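Local atomic coordinates of rhodopsin (PDB entry 2Z73), a protein that senses light in squid vision, coupling the isomerization of 11-cis retinal to all-trans to G-protein signaling that activates phospholipase C. Residues Phe113-Thr125 with Phe158-Ile171. Numbering follows the deposited sequence.
Sequences FIGGIFGFMSIMT and FVWLWSVLWAIGPI. With RET (retinal), chain D.
M121 and M124 set their ends over the indoles of W160 and W162. The sulfur SD of M121 sits over the centre of W160, 3.8 Å from the centroid of its five-membered ring, a Met-aromatic contact; the chain bends at chi3 (105°) and carries CE on over CZ2. F118 turns its ring edge toward the same indole, planes at 89°, while W160 NE1 hydrogen-bonds N75 of helix 70-87. Cutting W160 back to alanine is likely to leave the M121 sulfur and the F118 edge without their aromatic partner and N75 without this donor. Further along, M124, bent at chi2 and chi3, lays its methyl over one face of W162 (CE to five-membered centroid 3.5 Å), and its sulfur approaches F158 obliquely.

Small residues bring the backbones close. The CA atoms of I117 and S163 are 5.1 Å apart, and S163 OG turns back to its own helix, donating to V159 O (2.8 Å). A167 is a knob among F113, G116, I117 and F120. Apolar contacts finish this end: I117 CD1 lies 3.5 Å from V164 CG2, and I171 CG1 lies over one face of the F113 ring in a CH-pi contact.

F120 joins the interface to the chromophore, its CE1 3.2 Å from W166 O and its CE2 3.5 Å from retinal C7. With axes at 139°, this is the inclined, roughly antiparallel packing of transmembrane helices 3 and 4 in the seven-helix rhodopsin fold, flanking the retinal pocket.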
loop_
_atom_site.group_PDB
_atom_site.type_symbol
_atom_site.label_atom_id
_atom_site.label_comp_id
_atom_site.label_asym_id
_atom_site.label_seq_id
_atom_site.Cartn_x
_atom_site.Cartn_y
_atom_site.Cartn_z
ATOM N N PHE A 113 16.248 -1.607 -0.898
ATOM C CA PHE A 113 15.974 -0.300 -0.308
ATOM C C PHE A 113 14.688 0.335 -0.869
ATOM O O PHE A 113 13.919 0.969 -0.136
ATOM C CB PHE A 113 17.171 0.613 -0.561
ATOM C CG PHE A 113 16.984 2.024 -0.081
ATOM C CD1 PHE A 113 16.572 2.290 1.214
ATOM C CD2 PHE A 113 17.275 3.095 -0.924
ATOM C CE1 PHE A 113 16.449 3.594 1.675
ATOM C CE2 PHE A 113 17.155 4.413 -0.473
ATOM C CZ PHE A 113 16.740 4.659 0.836
ATOM N N ILE A 114 14.475 0.167 -2.171
ATOM C CA ILE A 114 13.307 0.693 -2.837
ATOM C C ILE A 114 12.080 -0.097 -2.413
ATOM O O ILE A 114 10.983 0.454 -2.245
ATOM C CB ILE A 114 13.459 0.598 -4.363
ATOM C CG1 ILE A 114 14.454 1.654 -4.844
ATOM C CG2 ILE A 114 12.111 0.769 -5.044
ATOM C CD1 ILE A 114 13.978 3.080 -4.641
ATOM N N GLY A 115 12.268 -1.398 -2.241
ATOM C CA GLY A 115 11.170 -2.249 -1.831
ATOM C C GLY A 115 10.703 -1.846 -0.450
ATOM O O GLY A 115 9.502 -1.722 -0.190
ATOM N N GLY A 116 11.660 -1.611 0.440
ATOM C CA GLY A 116 11.303 -1.240 1.791
ATOM C C GLY A 116 10.759 0.161 1.919
ATOM O O GLY A 116 9.763 0.396 2.610
ATOM N N ILE A 117 11.421 1.092 1.243
ATOM C CA ILE A 117 11.050 2.497 1.276
ATOM C C ILE A 117 9.616 2.727 0.843
ATOM O O ILE A 117 8.924 3.545 1.432
ATOM C CB ILE A 117 12.011 3.333 0.390
ATOM C CG1 ILE A 117 11.809 4.826 0.644
ATOM C CG2 ILE A 117 11.763 3.039 -1.062
ATOM C CD1 ILE A 117 12.814 5.702 -0.085
ATOM N N PHE A 118 9.158 2.005 -0.176
ATOM C CA PHE A 118 7.781 2.184 -0.642
ATOM C C PHE A 118 6.779 1.275 0.037
ATOM O O PHE A 118 5.576 1.482 -0.066
ATOM C CB PHE A 118 7.702 2.039 -2.164
ATOM C CG PHE A 118 8.332 3.183 -2.887
ATOM C CD1 PHE A 118 9.583 3.049 -3.486
ATOM C CD2 PHE A 118 7.716 4.424 -2.884
ATOM C CE1 PHE A 118 10.213 4.140 -4.066
ATOM C CE2 PHE A 118 8.335 5.531 -3.460
ATOM C CZ PHE A 118 9.595 5.386 -4.055
ATOM N N GLY A 119 7.283 0.261 0.726
ATOM C CA GLY A 119 6.408 -0.629 1.463
ATOM C C GLY A 119 6.036 0.154 2.709
ATOM O O GLY A 119 4.887 0.142 3.151
ATOM N N PHE A 120 7.017 0.857 3.271
ATOM C CA PHE A 120 6.766 1.664 4.462
ATOM C C PHE A 120 5.898 2.855 4.079
ATOM O O PHE A 120 5.104 3.338 4.877
ATOM C CB PHE A 120 8.084 2.180 5.070
ATOM C CG PHE A 120 8.946 1.111 5.689
ATOM C CD1 PHE A 120 10.331 1.202 5.612
ATOM C CD2 PHE A 120 8.379 0.029 6.359
ATOM C CE1 PHE A 120 11.159 0.228 6.191
ATOM C CE2 PHE A 120 9.187 -0.955 6.945
ATOM C CZ PHE A 120 10.591 -0.853 6.859
ATOM N N MET A 121 6.056 3.317 2.843
ATOM C CA MET A 121 5.309 4.468 2.347
ATOM C C MET A 121 3.849 4.159 2.073
ATOM O O MET A 121 2.987 4.990 2.336
ATOM C CB MET A 121 5.952 5.030 1.084
ATOM C CG MET A 121 5.490 6.442 0.754
ATOM S SD MET A 121 6.594 7.319 -0.402
ATOM C CE MET A 121 5.654 7.252 -1.883
ATOM N N SER A 122 3.556 2.974 1.555
ATOM C CA SER A 122 2.171 2.651 1.287
ATOM C C SER A 122 1.286 2.606 2.542
ATOM O O SER A 122 0.149 3.083 2.513
ATOM C CB SER A 122 2.077 1.351 0.491
ATOM O OG SER A 122 2.452 1.589 -0.853
ATOM N N ILE A 123 1.793 2.059 3.645
ATOM C CA ILE A 123 1.004 2.015 4.881
ATOM C C ILE A 123 0.944 3.378 5.552
ATOM O O ILE A 123 -0.104 3.777 6.062
ATOM C CB ILE A 123 1.569 1.038 5.923
ATOM C CG1 ILE A 123 2.949 0.549 5.487
ATOM C CG2 ILE A 123 0.578 -0.089 6.164
ATOM C CD1 ILE A 123 3.690 -0.213 6.553
ATOM N N MET A 124 2.059 4.098 5.565
ATOM C CA MET A 124 2.059 5.413 6.200
ATOM C C MET A 124 1.153 6.367 5.418
ATOM O O MET A 124 0.516 7.256 6.000
ATOM C CB MET A 124 3.475 5.980 6.287
ATOM C CG MET A 124 3.571 7.184 7.193
ATOM S SD MET A 124 2.742 6.924 8.786
ATOM C CE MET A 124 4.006 6.118 9.727
ATOM N N THR A 125 1.090 6.184 4.100
ATOM C CA THR A 125 0.230 7.029 3.293
ATOM C C THR A 125 -1.181 6.663 3.707
ATOM O O THR A 125 -2.019 7.536 3.907
ATOM C CB THR A 125 0.387 6.772 1.777
ATOM O OG1 THR A 125 1.714 7.098 1.368
ATOM C CG2 THR A 125 -0.590 7.631 0.989
ATOM N N PHE A 158 6.036 14.250 5.451
ATOM C CA PHE A 158 6.341 13.449 6.628
ATOM C C PHE A 158 6.465 12.002 6.160
ATOM O O PHE A 158 7.398 11.285 6.532
ATOM C CB PHE A 158 5.231 13.540 7.674
ATOM C CG PHE A 158 5.258 12.415 8.674
ATOM C CD1 PHE A 158 6.338 12.260 9.540
ATOM C CD2 PHE A 158 4.225 11.483 8.722
ATOM C CE1 PHE A 158 6.393 11.184 10.441
ATOM C CE2 PHE A 158 4.271 10.405 9.618
ATOM C CZ PHE A 158 5.358 10.259 10.476
ATOM N N VAL A 159 5.503 11.584 5.342
ATOM C CA VAL A 159 5.488 10.234 4.810
ATOM C C VAL A 159 6.813 9.900 4.133
ATOM O O VAL A 159 7.424 8.875 4.423
ATOM C CB VAL A 159 4.381 10.047 3.762
ATOM C CG1 VAL A 159 4.397 8.611 3.261
ATOM C CG2 VAL A 159 3.016 10.423 4.348
ATOM N N TRP A 160 7.253 10.762 3.221
ATOM C CA TRP A 160 8.498 10.509 2.520
ATOM C C TRP A 160 9.678 10.442 3.472
ATOM O O TRP A 160 10.452 9.493 3.433
ATOM C CB TRP A 160 8.733 11.560 1.426
ATOM C CG TRP A 160 8.004 11.257 0.134
ATOM C CD1 TRP A 160 6.692 11.505 -0.148
ATOM C CD2 TRP A 160 8.550 10.621 -1.033
ATOM N NE1 TRP A 160 6.384 11.067 -1.419
ATOM C CE2 TRP A 160 7.507 10.521 -1.982
ATOM C CE3 TRP A 160 9.821 10.128 -1.369
ATOM C CZ2 TRP A 160 7.696 9.948 -3.244
ATOM C CZ3 TRP A 160 10.007 9.559 -2.626
ATOM C CH2 TRP A 160 8.948 9.475 -3.547
ATOM N N LEU A 161 9.822 11.434 4.339
ATOM C CA LEU A 161 10.928 11.424 5.289
ATOM C C LEU A 161 10.889 10.152 6.119
ATOM O O LEU A 161 11.887 9.433 6.234
ATOM C CB LEU A 161 10.867 12.647 6.203
ATOM C CG LEU A 161 11.687 13.831 5.704
ATOM C CD1 LEU A 161 13.119 13.362 5.462
ATOM C CD2 LEU A 161 11.096 14.381 4.418
ATOM N N TRP A 162 9.730 9.874 6.699
ATOM C CA TRP A 162 9.545 8.684 7.511
ATOM C C TRP A 162 10.000 7.437 6.746
ATOM O O TRP A 162 10.905 6.726 7.182
ATOM C CB TRP A 162 8.070 8.569 7.895
ATOM C CG TRP A 162 7.748 7.451 8.821
ATOM C CD1 TRP A 162 7.314 6.206 8.480
ATOM C CD2 TRP A 162 7.818 7.477 10.250
ATOM N NE1 TRP A 162 7.103 5.452 9.611
ATOM C CE2 TRP A 162 7.407 6.209 10.711
ATOM C CE3 TRP A 162 8.188 8.451 11.186
ATOM C CZ2 TRP A 162 7.355 5.887 12.073
ATOM C CZ3 TRP A 162 8.136 8.131 12.541
ATOM C CH2 TRP A 162 7.721 6.857 12.969
ATOM N N SER A 163 9.382 7.194 5.591
ATOM C CA SER A 163 9.699 6.035 4.755
ATOM C C SER A 163 11.185 5.870 4.446
ATOM O O SER A 163 11.734 4.779 4.565
ATOM C CB SER A 163 8.931 6.110 3.446
ATOM O OG SER A 163 7.543 6.148 3.687
ATOM N N VAL A 164 11.833 6.948 4.032
ATOM C CA VAL A 164 13.243 6.853 3.725
ATOM C C VAL A 164 14.016 6.526 4.993
ATOM O O VAL A 164 14.883 5.647 4.991
ATOM C CB VAL A 164 13.775 8.166 3.134
ATOM C CG1 VAL A 164 15.237 8.003 2.725
ATOM C CG2 VAL A 164 12.921 8.568 1.951
ATOM N N LEU A 165 13.681 7.223 6.077
ATOM C CA LEU A 165 14.343 7.035 7.361
ATOM C C LEU A 165 14.440 5.601 7.867
ATOM O O LEU A 165 15.510 5.147 8.281
ATOM C CB LEU A 165 13.652 7.879 8.432
ATOM C CG LEU A 165 14.116 7.626 9.868
ATOM C CD1 LEU A 165 15.616 7.890 9.994
ATOM C CD2 LEU A 165 13.331 8.515 10.801
ATOM N N TRP A 166 13.328 4.880 7.845
ATOM C CA TRP A 166 13.331 3.517 8.346
ATOM C C TRP A 166 13.769 2.460 7.350
ATOM O O TRP A 166 13.841 1.281 7.689
ATOM C CB TRP A 166 11.951 3.176 8.915
ATOM C CG TRP A 166 11.583 4.100 10.024
ATOM C CD1 TRP A 166 10.461 4.866 10.112
ATOM C CD2 TRP A 166 12.385 4.425 11.165
ATOM N NE1 TRP A 166 10.513 5.657 11.235
ATOM C CE2 TRP A 166 11.684 5.406 11.900
ATOM C CE3 TRP A 166 13.630 3.985 11.639
ATOM C CZ2 TRP A 166 12.187 5.959 13.088
ATOM C CZ3 TRP A 166 14.132 4.534 12.822
ATOM C CH2 TRP A 166 13.408 5.512 13.532
ATOM N N ALA A 167 14.077 2.876 6.128
ATOM C CA ALA A 167 14.512 1.928 5.115
ATOM C C ALA A 167 15.964 2.147 4.730
ATOM O O ALA A 167 16.598 1.261 4.153
ATOM C CB ALA A 167 13.632 2.039 3.882
ATOM N N ILE A 168 16.503 3.311 5.072
ATOM C CA ILE A 168 17.876 3.615 4.700
ATOM C C ILE A 168 18.951 3.040 5.619
ATOM O O ILE A 168 20.137 3.066 5.280
ATOM C CB ILE A 168 18.081 5.137 4.559
ATOM C CG1 ILE A 168 19.274 5.405 3.643
ATOM C CG2 ILE A 168 18.269 5.782 5.929
ATOM C CD1 ILE A 168 19.273 6.798 3.033
ATOM N N GLY A 169 18.542 2.511 6.768
ATOM C CA GLY A 169 19.501 1.950 7.699
ATOM C C GLY A 169 20.527 1.062 7.025
ATOM O O GLY A 169 21.713 1.384 7.009
ATOM N N PRO A 170 20.101 -0.066 6.442
ATOM C CA PRO A 170 21.012 -0.989 5.771
ATOM C C PRO A 170 21.928 -0.331 4.740
ATOM O O PRO A 170 22.985 -0.875 4.394
ATOM C CB PRO A 170 20.064 -2.001 5.145
ATOM C CG PRO A 170 18.963 -2.053 6.141
ATOM C CD PRO A 170 18.728 -0.583 6.396
ATOM N N ILE A 171 21.530 0.835 4.243
ATOM C CA ILE A 171 22.344 1.532 3.259
ATOM C C ILE A 171 23.616 2.031 3.932
ATOM O O ILE A 171 24.655 2.174 3.289
ATOM C CB ILE A 171 21.587 2.726 2.641
ATOM C CG1 ILE A 171 20.410 2.211 1.815
ATOM C CG2 ILE A 171 22.532 3.579 1.792
ATOM C CD1 ILE A 171 20.806 1.303 0.666
HETATM C C1 RET D . 8.199 -5.586 7.444
HETATM C C2 RET D . 6.781 -5.879 8.012
HETATM C C3 RET D . 5.633 -5.721 7.029
HETATM C C4 RET D . 5.661 -4.370 6.295
HETATM C C5 RET D . 7.043 -4.025 5.736
HETATM C C6 RET D . 8.202 -4.564 6.235
HETATM C C7 RET D . 9.571 -4.226 5.661
HETATM C C8 RET D . 10.043 -4.661 4.413
HETATM C C9 RET D . 11.284 -4.380 3.677
HETATM C C10 RET D . 11.333 -4.986 2.483
HETATM C C11 RET D . 12.318 -4.933 1.425
HETATM C C12 RET D . 12.299 -5.588 0.224
HETATM C C13 RET D . 11.411 -6.643 -0.403
HETATM C C14 RET D . 11.622 -7.031 -1.697
HETATM C C15 RET D . 10.819 -8.059 -2.371
HETATM C C16 RET D . 9.095 -5.081 8.575
HETATM C C17 RET D . 8.781 -6.979 7.034
HETATM C C18 RET D . 6.907 -3.047 4.598
HETATM C C19 RET D . 12.335 -3.453 4.255
HETATM C C20 RET D . 10.296 -7.234 0.487
#